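Local coordinates for protein predicted protease of the collagenase family (Methanopyrus kandleri, PDB 5D88) that binds zinc between the two chains of its assembly and is probably a peptidase of the U32 family, built as a TIM barrel, at residues F86-C91 / F207-A212. Numbering follows the deposited sequence.
Sequences FTCAGC and FSHATA. With ZN (zinc ion), chain B.
Cys-88 and His-209 meet at a zinc ion, which joins the loop 86-91 to the segment 207-212 of helix 200-213. SG of Cys-88 lies 2.3 Å from the zinc, and the imidazole of His-209 binds through NE2, 2.0 Å from the zinc. SG stands anti to the backbone N (chi1 -170°), which carries the sulfur out from the loop to the metal. The N-H of Gly-90 also donates to SG of Cys-88 (3.4 Å, 160°), so the sulfur is gripped by the metal and by its own loop. ND1 of His-209 is hydrogen-bonded to the carboxylate of Glu-213, one turn on, and with NE2 on the metal this bond holds the ring's rotation.

Beside the metal, one direct hydrogen bond and a bridging water join loop and helix. Thr-87 N donates to Ser-208 OG almost straight (2.9 Å, 164°), while that hydroxyl also bonds to Arg-204 O in the preceding turn. An alanine in place of Ser-208 would probably leave the Thr-87 amide without its acceptor and the loop less firmly held to the helix. The water donates to both Cys-88 O and Ser-208 O.

In van der Waals contact, CB of Phe-86 packs on CB of Ser-208 at 3.7 Å.

Cys-88 and His-209 of the second subunit complete the coordination, giving a Cys2His2 zinc site shared between two TIM-barrel chains, each supplying one cysteine and one histidine.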
ATOM      1  N   PHE A  86      -0.656   1.150  11.076  1.00 21.12           N
ATOM      2  CA  PHE A  86      -1.607   1.062   9.983  1.00 21.75           C
ATOM      3  C   PHE A  86      -1.082   1.736   8.722  1.00 21.19           C
ATOM      4  O   PHE A  86      -0.435   2.790   8.774  1.00 23.17           O
ATOM      5  CB  PHE A  86      -2.961   1.675  10.375  1.00 22.38           C
ATOM      6  CG  PHE A  86      -2.917   3.129  10.737  1.00 22.41           C
ATOM      7  CD1 PHE A  86      -2.975   4.098   9.750  1.00 23.05           C
ATOM      8  CD2 PHE A  86      -2.867   3.519  12.068  1.00 22.25           C
ATOM      9  CE1 PHE A  86      -2.975   5.417  10.072  1.00 25.14           C
ATOM     10  CE2 PHE A  86      -2.874   4.853  12.415  1.00 24.37           C
ATOM     11  CZ  PHE A  86      -2.920   5.810  11.413  1.00 26.30           C
ATOM     12  N   THR A  87      -1.390   1.128   7.574  1.00 21.29           N
ATOM     13  CA  THR A  87      -1.019   1.693   6.288  1.00 21.60           C
ATOM     14  C   THR A  87      -2.171   2.407   5.610  1.00 22.52           C
ATOM     15  O   THR A  87      -1.978   2.999   4.536  1.00 22.95           O
ATOM     16  CB  THR A  87      -0.452   0.598   5.377  1.00 21.70           C
ATOM     17  OG1 THR A  87      -1.347  -0.524   5.310  1.00 23.50           O
ATOM     18  CG2 THR A  87       0.910   0.160   5.911  1.00 23.03           C
ATOM     19  N   CYS A  88      -3.358   2.372   6.217  1.00 21.65           N
ATOM     20  CA  CYS A  88      -4.541   3.045   5.703  1.00 22.68           C
ATOM     21  C   CYS A  88      -5.469   3.345   6.869  1.00 22.28           C
ATOM     22  O   CYS A  88      -5.676   2.490   7.730  1.00 23.24           O
ATOM     23  CB  CYS A  88      -5.278   2.199   4.656  1.00 21.72           C
ATOM     24  SG  CYS A  88      -6.567   3.132   3.794  1.00 22.00           S
ATOM     25  N   ALA A  89      -5.981   4.578   6.906  1.00 25.93           N
ATOM     26  CA  ALA A  89      -7.011   4.980   7.857  1.00 28.00           C
ATOM     27  C   ALA A  89      -8.294   5.393   7.143  1.00 26.78           C
ATOM     28  O   ALA A  89      -9.126   6.118   7.710  1.00 26.92           O
ATOM     29  CB  ALA A  89      -6.489   6.110   8.738  1.00 31.56           C
ATOM     30  N   GLY A  90      -8.484   4.919   5.914  1.00 26.19           N
ATOM     31  CA  GLY A  90      -9.680   5.250   5.185  1.00 28.54           C
ATOM     32  C   GLY A  90      -9.741   6.735   4.940  1.00 27.82           C
ATOM     33  O   GLY A  90      -8.739   7.365   4.631  1.00 29.19           O
ATOM     34  N   CYS A  91     -10.940   7.300   5.103  1.00 31.54           N
ATOM     35  CA  CYS A  91     -11.202   8.715   4.888  1.00 33.23           C
ATOM     36  C   CYS A  91     -11.008   9.553   6.146  1.00 29.57           C
ATOM     37  O   CYS A  91     -11.438  10.708   6.179  1.00 30.10           O
ATOM     38  CB  CYS A  91     -12.623   8.906   4.357  1.00 40.42           C
ATOM     39  SG  CYS A  91     -12.810   8.491   2.579  1.00 41.58           S
ATOM     40  N   PHE A 207      -5.691  -5.671   7.456  1.00 20.68           N
ATOM     41  CA  PHE A 207      -5.576  -5.745   8.910  1.00 20.90           C
ATOM     42  C   PHE A 207      -5.565  -4.353   9.553  1.00 21.21           C
ATOM     43  O   PHE A 207      -6.002  -4.201  10.695  1.00 22.05           O
ATOM     44  CB  PHE A 207      -4.333  -6.533   9.309  1.00 21.43           C
ATOM     45  CG  PHE A 207      -4.548  -8.001   9.375  1.00 21.06           C
ATOM     46  CD1 PHE A 207      -4.686  -8.736   8.217  1.00 22.02           C
ATOM     47  CD2 PHE A 207      -4.640  -8.643  10.599  1.00 23.34           C
ATOM     48  CE1 PHE A 207      -4.881 -10.110   8.265  1.00 24.50           C
ATOM     49  CE2 PHE A 207      -4.836 -10.033  10.672  1.00 25.90           C
ATOM     50  CZ  PHE A 207      -4.967 -10.765   9.499  1.00 25.87           C
ATOM     51  N   SER A 208      -5.049  -3.340   8.854  1.00 20.76           N
ATOM     52  CA  SER A 208      -5.062  -1.976   9.371  1.00 21.54           C
ATOM     53  C   SER A 208      -6.472  -1.561   9.737  1.00 21.49           C
ATOM     54  O   SER A 208      -6.686  -0.850  10.725  1.00 23.76           O
ATOM     55  CB  SER A 208      -4.508  -0.985   8.327  1.00 22.88           C
ATOM     56  OG  SER A 208      -3.119  -1.173   8.059  1.00 22.37           O
ATOM     57  N   HIS A 209      -7.432  -1.942   8.899  1.00 20.87           N
ATOM     58  CA  HIS A 209      -8.833  -1.620   9.129  1.00 21.70           C
ATOM     59  C   HIS A 209      -9.461  -2.555  10.150  1.00 23.56           C
ATOM     60  O   HIS A 209     -10.219  -2.120  11.022  1.00 24.70           O
ATOM     61  CB  HIS A 209      -9.598  -1.709   7.813  1.00 22.46           C
ATOM     62  CG  HIS A 209      -9.429  -0.527   6.927  1.00 22.49           C
ATOM     63  ND1 HIS A 209     -10.209   0.601   7.039  1.00 24.08           N
ATOM     64  CD2 HIS A 209      -8.600  -0.310   5.884  1.00 22.85           C
ATOM     65  CE1 HIS A 209      -9.848   1.476   6.113  1.00 25.28           C
ATOM     66  NE2 HIS A 209      -8.882   0.941   5.393  1.00 22.81           N
ATOM     67  N   ALA A 210      -9.157  -3.844  10.057  1.00 21.93           N
ATOM     68  CA  ALA A 210      -9.768  -4.805  10.961  1.00 22.36           C
ATOM     69  C   ALA A 210      -9.479  -4.442  12.409  1.00 22.90           C
ATOM     70  O   ALA A 210     -10.387  -4.391  13.249  1.00 23.67           O
ATOM     71  CB  ALA A 210      -9.259  -6.205  10.634  1.00 23.74           C
ATOM     72  N   THR A 211      -8.210  -4.215  12.719  1.00 22.05           N
ATOM     73  CA  THR A 211      -7.809  -3.865  14.072  1.00 22.20           C
ATOM     74  C   THR A 211      -8.446  -2.556  14.509  1.00 23.38           C
ATOM     75  O   THR A 211      -9.022  -2.468  15.597  1.00 24.11           O
ATOM     76  CB  THR A 211      -6.282  -3.789  14.139  1.00 23.09           C
ATOM     77  OG1 THR A 211      -5.778  -2.904  13.125  1.00 22.45           O
ATOM     78  CG2 THR A 211      -5.680  -5.197  13.941  1.00 23.56           C
ATOM     79  N   ALA A 212      -8.362  -1.526  13.662  1.00 23.85           N
ATOM     80  CA  ALA A 212      -8.875  -0.202  14.027  1.00 25.10           C
ATOM     81  C   ALA A 212     -10.380  -0.215  14.252  1.00 25.49           C
ATOM     82  O   ALA A 212     -10.903   0.533  15.098  1.00 26.79           O
ATOM     83  CB  ALA A 212      -8.541   0.807  12.936  1.00 25.13           C
TER
HETATM   84 ZN    ZN B 301      -8.157   1.527   3.577  0.50 23.67          ZN
HETATM   85  O   HOH W   1      -6.928   1.938  10.145  1.00 27.69           O